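Long-range contacts in mannan endo-1,4-beta-mannosidase (PDB 3CBW), which hydrolyses internal beta-1,4-mannosidic linkages in mannan, galactomannan and glucomannan, and so takes part in the breakdown of glucomannan: residues L33-G44 against Y323-I334; S50-A59 against D92-Y102. The protein carries 3 engineered substitutions. All coordinates share one frame; numbering follows the deposited sequence.

Contact 1 (L33-G44 against Y323-I334)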
loop_
_atom_site.group_PDB
_atom_site.type_symbol
_atom_site.label_atom_id
_atom_site.label_comp_id
_atom_site.label_asym_id
_atom_site.label_seq_id
_atom_site.Cartn_x
_atom_site.Cartn_y
_atom_site.Cartn_z
ATOM N N LEU A 33 13.130 11.557 -4.058
ATOM C CA LEU A 33 12.475 11.951 -5.305
ATOM C C LEU A 33 11.972 13.404 -5.337
ATOM O O LEU A 33 12.121 14.058 -6.369
ATOM C CB LEU A 33 11.345 10.980 -5.666
ATOM C CG LEU A 33 11.822 9.591 -6.115
ATOM C CD1 LEU A 33 10.651 8.634 -6.182
ATOM C CD2 LEU A 33 12.559 9.642 -7.469
ATOM N N PRO A 34 11.367 13.915 -4.240
ATOM C CA PRO A 34 10.849 15.296 -4.333
ATOM C C PRO A 34 11.907 16.389 -4.505
ATOM O O PRO A 34 11.550 17.542 -4.747
ATOM C CB PRO A 34 10.104 15.473 -3.003
ATOM C CG PRO A 34 9.762 14.063 -2.574
ATOM C CD PRO A 34 11.007 13.310 -2.944
ATOM N N ASN A 35 13.186 16.044 -4.392
ATOM C CA ASN A 35 14.259 17.007 -4.669
ATOM C C ASN A 35 14.541 17.189 -6.157
ATOM O O ASN A 35 15.256 18.113 -6.545
ATOM C CB ASN A 35 15.539 16.593 -3.950
ATOM C CG ASN A 35 15.374 16.539 -2.446
ATOM O OD1 ASN A 35 14.558 17.255 -1.867
ATOM N ND2 ASN A 35 16.154 15.686 -1.802
ATOM N N ARG A 36 13.988 16.313 -6.989
ATOM C CA ARG A 36 14.179 16.390 -8.433
ATOM C C ARG A 36 13.298 17.469 -9.036
ATOM O O ARG A 36 12.358 17.940 -8.393
ATOM C CB ARG A 36 13.839 15.053 -9.092
ATOM C CG ARG A 36 14.744 13.906 -8.704
ATOM C CD ARG A 36 14.210 12.636 -9.315
ATOM N NE ARG A 36 15.212 11.575 -9.278
ATOM C CZ ARG A 36 15.171 10.494 -10.047
ATOM N NH1 ARG A 36 14.155 10.304 -10.886
ATOM N NH2 ARG A 36 16.143 9.590 -9.966
ATOM N N THR A 37 13.592 17.813 -10.286
ATOM C CA THR A 37 12.772 18.761 -11.040
ATOM C C THR A 37 11.785 18.058 -11.972
ATOM O O THR A 37 10.852 18.687 -12.480
ATOM C CB THR A 37 13.646 19.727 -11.868
ATOM O OG1 THR A 37 14.500 18.976 -12.738
ATOM C CG2 THR A 37 14.487 20.590 -10.955
ATOM N N GLU A 38 12.008 16.767 -12.215
ATOM C CA GLU A 38 11.130 15.952 -13.049
ATOM C C GLU A 38 11.282 14.511 -12.592
ATOM O O GLU A 38 12.146 14.234 -11.759
ATOM C CB GLU A 38 11.492 16.100 -14.535
ATOM C CG GLU A 38 12.850 15.544 -14.937
ATOM C CD GLU A 38 13.162 15.822 -16.394
ATOM O OE1 GLU A 38 13.127 14.875 -17.212
ATOM O OE2 GLU A 38 13.420 17.001 -16.726
ATOM N N ASN A 39 10.464 13.603 -13.127
ATOM C CA ASN A 39 10.574 12.172 -12.789
ATOM C C ASN A 39 10.625 11.964 -11.278
ATOM O O ASN A 39 11.546 11.346 -10.740
ATOM C CB ASN A 39 11.824 11.548 -13.432
ATOM C CG ASN A 39 11.607 11.122 -14.879
ATOM O OD1 ASN A 39 12.285 10.217 -15.373
ATOM N ND2 ASN A 39 10.673 11.760 -15.562
ATOM N N ARG A 40 9.612 12.483 -10.597
ATOM C CA ARG A 40 9.627 12.555 -9.138
ATOM C C ARG A 40 8.402 11.943 -8.460
ATOM O O ARG A 40 8.308 11.956 -7.233
ATOM C CB ARG A 40 9.847 13.995 -8.670
ATOM C CG ARG A 40 8.919 15.010 -9.285
ATOM C CD ARG A 40 9.278 16.400 -8.804
ATOM N NE ARG A 40 8.790 16.645 -7.455
ATOM C CZ ARG A 40 8.936 17.792 -6.804
ATOM N NH1 ARG A 40 9.619 18.790 -7.357
ATOM N NH2 ARG A 40 8.396 17.941 -5.605
ATOM N N VAL A 41 7.477 11.409 -9.258
ATOM C CA VAL A 41 6.294 10.728 -8.732
ATOM C C VAL A 41 6.138 9.424 -9.493
ATOM O O VAL A 41 5.865 9.442 -10.698
ATOM C CB VAL A 41 4.993 11.565 -8.895
ATOM C CG1 VAL A 41 3.811 10.829 -8.275
ATOM C CG2 VAL A 41 5.124 12.931 -8.265
ATOM N N LEU A 42 6.325 8.295 -8.811
ATOM C CA LEU A 42 6.127 7.011 -9.467
ATOM C C LEU A 42 4.654 6.780 -9.779
ATOM O O LEU A 42 3.796 6.988 -8.927
ATOM C CB LEU A 42 6.635 5.854 -8.607
ATOM C CG LEU A 42 8.105 5.474 -8.766
ATOM C CD1 LEU A 42 9.006 6.592 -8.285
ATOM C CD2 LEU A 42 8.409 4.205 -8.001
ATOM N N SER A 43 4.365 6.330 -10.992
ATOM C CA SER A 43 3.034 5.833 -11.312
ATOM C C SER A 43 2.830 4.448 -10.704
ATOM O O SER A 43 3.789 3.743 -10.371
ATOM C CB SER A 43 2.851 5.794 -12.821
ATOM O OG SER A 43 3.842 4.955 -13.386
ATOM N N GLY A 44 1.574 4.058 -10.574
ATOM C CA GLY A 44 1.247 2.793 -9.950
ATOM C C GLY A 44 -0.141 2.370 -10.318
ATOM O O GLY A 44 -1.026 3.199 -10.564
ATOM N N TYR A 323 0.418 9.953 -17.521
ATOM C CA TYR A 323 1.579 9.109 -17.744
ATOM C C TYR A 323 2.722 9.824 -18.455
ATOM O O TYR A 323 3.877 9.437 -18.308
ATOM C CB TYR A 323 1.170 7.788 -18.416
ATOM C CG TYR A 323 0.803 6.754 -17.385
ATOM C CD1 TYR A 323 -0.470 6.710 -16.811
ATOM C CD2 TYR A 323 1.760 5.842 -16.947
ATOM C CE1 TYR A 323 -0.773 5.770 -15.833
ATOM C CE2 TYR A 323 1.472 4.913 -15.977
ATOM C CZ TYR A 323 0.207 4.877 -15.419
ATOM O OH TYR A 323 -0.058 3.933 -14.455
ATOM N N HIS A 324 2.404 10.890 -19.191
ATOM C CA HIS A 324 3.430 11.631 -19.924
ATOM C C HIS A 324 3.867 12.910 -19.239
ATOM O O HIS A 324 4.756 13.597 -19.741
ATOM C CB HIS A 324 2.982 11.910 -21.362
ATOM C CG HIS A 324 2.842 10.668 -22.181
ATOM N ND1 HIS A 324 3.906 10.086 -22.834
ATOM C CD2 HIS A 324 1.772 9.873 -22.419
ATOM C CE1 HIS A 324 3.493 8.998 -23.458
ATOM N NE2 HIS A 324 2.200 8.850 -23.229
ATOM N N ASP A 325 3.264 13.233 -18.098
ATOM C CA ASP A 325 3.662 14.426 -17.363
ATOM C C ASP A 325 5.146 14.336 -17.025
ATOM O O ASP A 325 5.646 13.255 -16.713
ATOM C CB ASP A 325 2.848 14.576 -16.084
ATOM C CG ASP A 325 2.989 15.954 -15.482
ATOM O OD1 ASP A 325 4.005 16.201 -14.800
ATOM O OD2 ASP A 325 2.109 16.819 -15.731
ATOM N N SER A 326 5.853 15.460 -17.080
ATOM C CA SER A 326 7.289 15.463 -16.782
ATOM C C SER A 326 7.588 14.944 -15.367
ATOM O O SER A 326 8.665 14.426 -15.114
ATOM C CB SER A 326 7.897 16.848 -16.975
ATOM O OG SER A 326 7.334 17.755 -16.066
ATOM N N TRP A 327 6.635 15.087 -14.451
ATOM C CA TRP A 327 6.824 14.598 -13.084
ATOM C C TRP A 327 6.699 13.090 -12.925
ATOM O O TRP A 327 7.215 12.540 -11.952
ATOM C CB TRP A 327 5.832 15.266 -12.149
ATOM C CG TRP A 327 6.210 16.652 -11.716
ATOM C CD1 TRP A 327 6.755 17.646 -12.482
ATOM C CD2 TRP A 327 6.048 17.196 -10.406
ATOM N NE1 TRP A 327 6.948 18.774 -11.717
ATOM C CE2 TRP A 327 6.514 18.528 -10.442
ATOM C CE3 TRP A 327 5.545 16.687 -9.201
ATOM C CZ2 TRP A 327 6.506 19.358 -9.311
ATOM C CZ3 TRP A 327 5.538 17.508 -8.079
ATOM C CH2 TRP A 327 6.008 18.834 -8.145
ATOM N N THR A 328 6.012 12.433 -13.851
ATOM C CA THR A 328 5.660 11.026 -13.656
ATOM C C THR A 328 6.808 10.100 -14.047
ATOM O O THR A 328 7.358 10.198 -15.142
ATOM C CB THR A 328 4.381 10.700 -14.428
ATOM O OG1 THR A 328 3.364 11.620 -14.025
ATOM C CG2 THR A 328 3.910 9.281 -14.141
ATOM N N LEU A 329 7.160 9.201 -13.134
ATOM C CA LEU A 329 8.205 8.225 -13.354
ATOM C C LEU A 329 7.555 6.859 -13.551
ATOM O O LEU A 329 6.836 6.366 -12.671
ATOM C CB LEU A 329 9.144 8.241 -12.148
ATOM C CG LEU A 329 10.460 7.476 -12.231
ATOM C CD1 LEU A 329 11.457 8.008 -11.206
ATOM C CD2 LEU A 329 10.267 5.968 -12.074
ATOM N N ASN A 330 7.820 6.245 -14.703
ATOM C CA ASN A 330 7.168 5.006 -15.097
ATOM C C ASN A 330 8.116 3.813 -15.054
ATOM O O ASN A 330 9.312 3.964 -14.783
ATOM C CB ASN A 330 6.541 5.186 -16.482
ATOM C CG ASN A 330 5.480 6.260 -16.475
ATOM O OD1 ASN A 330 4.647 6.307 -15.574
ATOM N ND2 ASN A 330 5.516 7.143 -17.454
ATOM N N LYS A 331 7.567 2.621 -15.270
ATOM C CA LYS A 331 8.360 1.403 -15.298
ATOM C C LYS A 331 9.543 1.591 -16.244
ATOM O O LYS A 331 9.381 2.097 -17.358
ATOM C CB LYS A 331 7.493 0.239 -15.774
ATOM C CG LYS A 331 8.095 -1.134 -15.518
ATOM C CD LYS A 331 7.283 -2.225 -16.207
ATOM C CE LYS A 331 7.728 -3.627 -15.775
ATOM N NZ LYS A 331 7.051 -4.672 -16.609
ATOM N N GLY A 332 10.723 1.193 -15.780
ATOM C CA GLY A 332 11.954 1.317 -16.571
ATOM C C GLY A 332 12.751 2.580 -16.281
ATOM O O GLY A 332 13.844 2.764 -16.837
ATOM N N GLU A 333 12.221 3.464 -15.432
ATOM C CA GLU A 333 12.875 4.747 -15.126
ATOM C C GLU A 333 13.446 4.820 -13.704
ATOM O O GLU A 333 13.831 5.896 -13.239
ATOM C CB GLU A 333 11.925 5.917 -15.388
ATOM C CG GLU A 333 11.457 6.016 -16.826
ATOM C CD GLU A 333 10.729 7.318 -17.103
ATOM O OE1 GLU A 333 9.627 7.520 -16.559
ATOM O OE2 GLU A 333 11.268 8.155 -17.864
ATOM N N ILE A 334 13.527 3.683 -13.026
ATOM C CA ILE A 334 14.139 3.614 -11.698
ATOM C C ILE A 334 15.640 3.450 -11.904
ATOM O O ILE A 334 16.435 4.245 -11.403
ATOM C CB ILE A 334 13.558 2.456 -10.848
ATOM C CG1 ILE A 334 12.045 2.652 -10.672
ATOM C CG2 ILE A 334 14.241 2.386 -9.491
ATOM C CD1 ILE A 334 11.322 1.481 -10.022
HETATM O O HOH W 1 14.113 8.658 -13.243
HETATM O O HOH W 2 9.183 19.086 -14.670
HETATM O O HOH W 3 10.298 13.823 -17.506
HETATM O O HOH W 4 9.065 10.052 -17.294
HETATM O O HOH W 5 -2.311 3.774 -12.986
#

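Contact 2 (S50-A59 against D92-Y102)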
loop_
_atom_site.group_PDB
_atom_site.type_symbol
_atom_site.label_atom_id
_atom_site.label_comp_id
_atom_site.label_asym_id
_atom_site.label_seq_id
_atom_site.Cartn_x
_atom_site.Cartn_y
_atom_site.Cartn_z
ATOM N N SER A 50 -4.850 -11.933 -5.675
ATOM C CA SER A 50 -4.148 -13.140 -6.124
ATOM C C SER A 50 -5.116 -14.310 -6.381
ATOM O O SER A 50 -6.050 -14.539 -5.607
ATOM C CB SER A 50 -3.091 -13.526 -5.097
ATOM O OG SER A 50 -2.198 -14.488 -5.632
ATOM N N HIS A 51 -4.860 -15.030 -7.480
ATOM C CA HIS A 51 -5.734 -16.092 -8.014
ATOM C C HIS A 51 -7.222 -15.779 -7.876
ATOM O O HIS A 51 -7.988 -16.516 -7.257
ATOM C CB HIS A 51 -5.423 -17.459 -7.425
ATOM C CG HIS A 51 -6.010 -18.579 -8.227
ATOM N ND1 HIS A 51 -7.116 -19.292 -7.816
ATOM C CD2 HIS A 51 -5.682 -19.059 -9.449
ATOM C CE1 HIS A 51 -7.422 -20.189 -8.738
ATOM N NE2 HIS A 51 -6.574 -20.061 -9.744
ATOM N N ASP A 52 -7.615 -14.668 -8.469
ATOM C CA ASP A 52 -8.994 -14.217 -8.406
ATOM C C ASP A 52 -9.144 -13.198 -9.517
ATOM O O ASP A 52 -9.818 -13.458 -10.523
ATOM C CB ASP A 52 -9.329 -13.627 -7.021
ATOM C CG ASP A 52 -10.687 -12.954 -6.982
ATOM O OD1 ASP A 52 -11.578 -13.307 -7.785
ATOM O OD2 ASP A 52 -10.860 -12.045 -6.150
ATOM N N THR A 53 -8.506 -12.039 -9.349
ATOM C CA THR A 53 -8.524 -11.014 -10.382
ATOM C C THR A 53 -7.124 -10.527 -10.763
ATOM O O THR A 53 -6.981 -9.804 -11.747
ATOM C CB THR A 53 -9.351 -9.787 -9.966
ATOM O OG1 THR A 53 -8.797 -9.221 -8.767
ATOM C CG2 THR A 53 -10.824 -10.160 -9.756
ATOM N N PHE A 54 -6.095 -10.896 -9.998
ATOM C CA PHE A 54 -4.750 -10.438 -10.324
ATOM C C PHE A 54 -4.327 -10.929 -11.705
ATOM O O PHE A 54 -4.482 -12.107 -12.025
ATOM C CB PHE A 54 -3.693 -10.891 -9.325
ATOM C CG PHE A 54 -2.332 -10.369 -9.670
ATOM C CD1 PHE A 54 -1.953 -9.093 -9.277
ATOM C CD2 PHE A 54 -1.459 -11.111 -10.470
ATOM C CE1 PHE A 54 -0.712 -8.585 -9.635
ATOM C CE2 PHE A 54 -0.215 -10.606 -10.830
ATOM C CZ PHE A 54 0.155 -9.348 -10.411
ATOM N N SER A 55 -3.766 -10.029 -12.501
ATOM C CA SER A 55 -3.162 -10.415 -13.764
ATOM C C SER A 55 -2.334 -9.246 -14.250
ATOM O O SER A 55 -2.299 -8.193 -13.615
ATOM C CB SER A 55 -4.241 -10.748 -14.786
ATOM O OG SER A 55 -4.912 -9.571 -15.163
ATOM N N MET A 56 -1.688 -9.418 -15.393
ATOM C CA MET A 56 -0.951 -8.324 -16.006
ATOM C C MET A 56 -1.830 -7.452 -16.886
ATOM O O MET A 56 -1.341 -6.489 -17.466
ATOM C CB MET A 56 0.242 -8.870 -16.789
ATOM C CG MET A 56 1.244 -9.627 -15.901
ATOM S SD MET A 56 1.762 -8.753 -14.364
ATOM C CE MET A 56 2.479 -7.297 -15.081
ATOM N N ALA A 57 -3.131 -7.760 -16.945
ATOM C CA ALA A 57 -4.045 -7.035 -17.828
ATOM C C ALA A 57 -4.085 -5.537 -17.544
ATOM O O ALA A 57 -4.080 -4.723 -18.463
ATOM C CB ALA A 57 -5.466 -7.624 -17.768
ATOM N N GLU A 58 -4.127 -5.171 -16.264
ATOM C CA GLU A 58 -4.142 -3.759 -15.894
ATOM C C GLU A 58 -2.890 -3.015 -16.391
ATOM O O GLU A 58 -3.011 -1.965 -17.006
ATOM C CB GLU A 58 -4.355 -3.594 -14.377
ATOM C CG GLU A 58 -4.350 -2.142 -13.880
ATOM C CD GLU A 58 -5.487 -1.289 -14.445
ATOM O OE1 GLU A 58 -6.493 -1.840 -14.958
ATOM O OE2 GLU A 58 -5.389 -0.046 -14.355
ATOM N N ALA A 59 -1.705 -3.572 -16.155
ATOM C CA ALA A 59 -0.472 -2.976 -16.678
ATOM C C ALA A 59 -0.497 -2.889 -18.201
ATOM O O ALA A 59 -0.110 -1.879 -18.775
ATOM C CB ALA A 59 0.742 -3.764 -16.217
ATOM N N ASP A 92 -3.763 -16.150 -0.827
ATOM C CA ASP A 92 -3.145 -16.782 -2.002
ATOM C C ASP A 92 -1.959 -15.920 -2.418
ATOM O O ASP A 92 -2.072 -14.701 -2.437
ATOM C CB ASP A 92 -4.170 -16.898 -3.142
ATOM C CG ASP A 92 -3.627 -17.633 -4.362
ATOM O OD1 ASP A 92 -3.995 -18.814 -4.562
ATOM O OD2 ASP A 92 -2.847 -17.038 -5.143
ATOM N N VAL A 93 -0.834 -16.549 -2.743
ATOM C CA VAL A 93 0.394 -15.809 -3.040
ATOM C C VAL A 93 0.919 -16.059 -4.457
ATOM O O VAL A 93 2.049 -15.697 -4.781
ATOM C CB VAL A 93 1.499 -16.069 -1.985
ATOM C CG1 VAL A 93 0.981 -15.792 -0.590
ATOM C CG2 VAL A 93 2.038 -17.511 -2.078
ATOM N N SER A 94 0.079 -16.627 -5.314
ATOM C CA SER A 94 0.496 -16.990 -6.674
ATOM C C SER A 94 0.874 -15.801 -7.566
ATOM O O SER A 94 1.512 -16.003 -8.598
ATOM C CB SER A 94 -0.561 -17.861 -7.357
ATOM O OG SER A 94 -1.758 -17.152 -7.587
ATOM N N CYS A 95 0.487 -14.583 -7.183
ATOM C CA CYS A 95 0.892 -13.382 -7.917
ATOM C C CYS A 95 2.392 -13.095 -7.777
ATOM O O CYS A 95 2.923 -12.262 -8.498
ATOM C CB CYS A 95 0.090 -12.171 -7.446
ATOM S SG CYS A 95 0.358 -11.712 -5.685
ATOM N N ASN A 96 3.072 -13.787 -6.862
ATOM C CA ASN A 96 4.491 -13.538 -6.590
ATOM C C ASN A 96 5.381 -13.536 -7.821
ATOM O O ASN A 96 6.221 -12.662 -7.968
ATOM C CB ASN A 96 5.044 -14.558 -5.609
ATOM C CG ASN A 96 4.801 -14.183 -4.165
ATOM O OD1 ASN A 96 4.336 -13.092 -3.854
ATOM N ND2 ASN A 96 5.147 -15.090 -3.267
ATOM N N GLY A 97 5.225 -14.526 -8.698
ATOM C CA GLY A 97 6.060 -14.604 -9.900
ATOM C C GLY A 97 6.033 -13.302 -10.690
ATOM O O GLY A 97 7.078 -12.768 -11.075
ATOM N N ASP A 98 4.830 -12.784 -10.926
ATOM C CA ASP A 98 4.646 -11.533 -11.653
ATOM C C ASP A 98 5.232 -10.334 -10.916
ATOM O O ASP A 98 5.765 -9.417 -11.545
ATOM C CB ASP A 98 3.171 -11.306 -11.968
ATOM C CG ASP A 98 2.685 -12.174 -13.119
ATOM O OD1 ASP A 98 3.505 -12.585 -13.969
ATOM O OD2 ASP A 98 1.474 -12.448 -13.178
ATOM N N LEU A 99 5.156 -10.347 -9.587
ATOM C CA LEU A 99 5.748 -9.260 -8.813
ATOM C C LEU A 99 7.273 -9.258 -8.921
ATOM O O LEU A 99 7.892 -8.204 -9.075
ATOM C CB LEU A 99 5.317 -9.357 -7.359
ATOM C CG LEU A 99 3.823 -9.254 -7.037
ATOM C CD1 LEU A 99 3.602 -9.329 -5.541
ATOM C CD2 LEU A 99 3.179 -7.994 -7.606
ATOM N N MET A 100 7.873 -10.440 -8.825
ATOM C CA MET A 100 9.318 -10.570 -8.985
ATOM C C MET A 100 9.763 -10.145 -10.380
ATOM O O MET A 100 10.747 -9.423 -10.537
ATOM C CB MET A 100 9.752 -12.006 -8.696
ATOM C CG MET A 100 9.448 -12.468 -7.267
ATOM S SD MET A 100 9.928 -14.171 -6.840
ATOM C CE MET A 100 10.338 -14.748 -8.499
ATOM N N SER A 101 9.002 -10.551 -11.387
ATOM C CA SER A 101 9.304 -10.174 -12.759
ATOM C C SER A 101 9.172 -8.676 -12.960
ATOM O O SER A 101 9.934 -8.075 -13.725
ATOM C CB SER A 101 8.383 -10.905 -13.729
ATOM O OG SER A 101 8.574 -12.305 -13.656
ATOM N N TYR A 102 8.212 -8.068 -12.261
ATOM C CA TYR A 102 8.015 -6.627 -12.386
ATOM C C TYR A 102 9.244 -5.874 -11.904
ATOM O O TYR A 102 9.696 -4.927 -12.567
ATOM C CB TYR A 102 6.754 -6.149 -11.643
ATOM C CG TYR A 102 6.039 -5.041 -12.384
ATOM C CD1 TYR A 102 6.205 -3.706 -12.031
ATOM C CD2 TYR A 102 5.209 -5.335 -13.463
ATOM C CE1 TYR A 102 5.567 -2.696 -12.735
ATOM C CE2 TYR A 102 4.555 -4.332 -14.166
ATOM C CZ TYR A 102 4.735 -3.014 -13.794
ATOM O OH TYR A 102 4.094 -2.038 -14.519
HETATM O O HOH W 6 -2.403 -14.520 -8.937
#

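Contact 1 (L33-G44 against Y323-I334)
Val41 and Leu42 pair in parallel with Thr328 and Leu329, a short strand added to the start of strand 41-49, the first strand of the barrel in this TIM-barrel glycosidase. Leu42 also bonds through its backbone to Ile302 and Phe304 of strand 301-306, so the sheet branches here.

The backbone bonds run both ways: Leu329 N gives to Val41 O (2.8 Å) and Ser43 N to Leu329 O (3.0 Å). Trp327 O takes two donors, Arg40 N and Val41 N, which reach it from opposite faces of its carbonyl plane. Asn39 N donates to Ser326 O at 2.8 Å just before the paired residues.

Stacking comes next. The Arg40 guanidinium lies flat on the six-membered ring of Trp327, planes 11° apart and CZ 3.8 Å from the ring centroid, a cation-pi contact. CD already sits over the ring as a CH-pi contact, and a bend at chi3 (-78°) turns the guanidinium down onto the same face, while NH2 bonds to Pro299 O. Val41 CG2 meets the same indole at its edge.

Among apolar groups, the side chains of Leu329 and Leu42 lie side by side, CD2 of Leu329 4.0 Å from CG of Leu42, and Trp29 of helix 21-32 packs on both leucines.

At the far end Ser43 OG donates to Asn330 OD1 at 2.7 Å, on a lone pair in the carbonyl plane; Asn330 ND2 in turn donates to Tyr323 O, which lies only 2° out of the Asn330 amide plane.

Contact 2 (S50-A59 against D92-Y102)
Ser50 and Asp92 meet because both side chains swing away from their own backbone nitrogens: OG of Ser50 at chi1 -167° and CG of Asp92 at -176°. Phe54 does likewise (chi1 -178°), which lays its ring against Cys95 and Asp98.

Ser50 OG donates to Asp92 OD2 over 2.7 Å, using the anti lone pair, and accepts from Cys95 N at 3.1 Å. OD2 holds two further donors from its own segment: Ser94 OG arrives on the syn lone pair, and Ser94 N comes from above the carboxylate plane, making an Asx turn. A water links His51 N to Ser94 OG.

Farther along, Cys95 CB stands over one face of Phe54, 3.7 Å from the ring centroid, as a CH-pi contact; its sulfur lies higher above the same face and is bonded to Cys75 of strand 72-79. Asp98 takes the ring's edge, with OD2 3.4 Å from Phe54 CE2. Met56, bent at chi2 and chi3, slides past Asp98 so that its CE touches the edge of Tyr102 at CD2 (3.7 Å). The Tyr102 hydroxyl bonds to Pro70 O.

With Asp92 replaced by an alanine, Ser50 OG, Ser94 OG and Ser94 N are likely to lose the acceptor they share, and the turn into helix 96-104 to be less firmly held.

With three donors on one oxygen, OD2 probably carries much of the carboxylate's negative charge, and that concentration would favour the ionised form of Asp92.

In the fold
Contact 1 and contact 2 lie with their centres 23 Å apart in one TIM-barrel domain. Strand 41-49 joins them: contact 1 adds a short parallel strand near its start, while contact 2 begins just past its end and runs into helix 57-66, set against the turn and helix 96-104. Along the chain contact 2 is nested within the long loop that contact 1 closes, a loop that spans most of the barrel. The two meet directly where Lys331 NZ packs 3.5 Å from Tyr102 CE2, a cation-pi pair. Contact 1 thus ties the chain's late part back to its first barrel strand, and contact 2 fastens together successive early beta-alpha units.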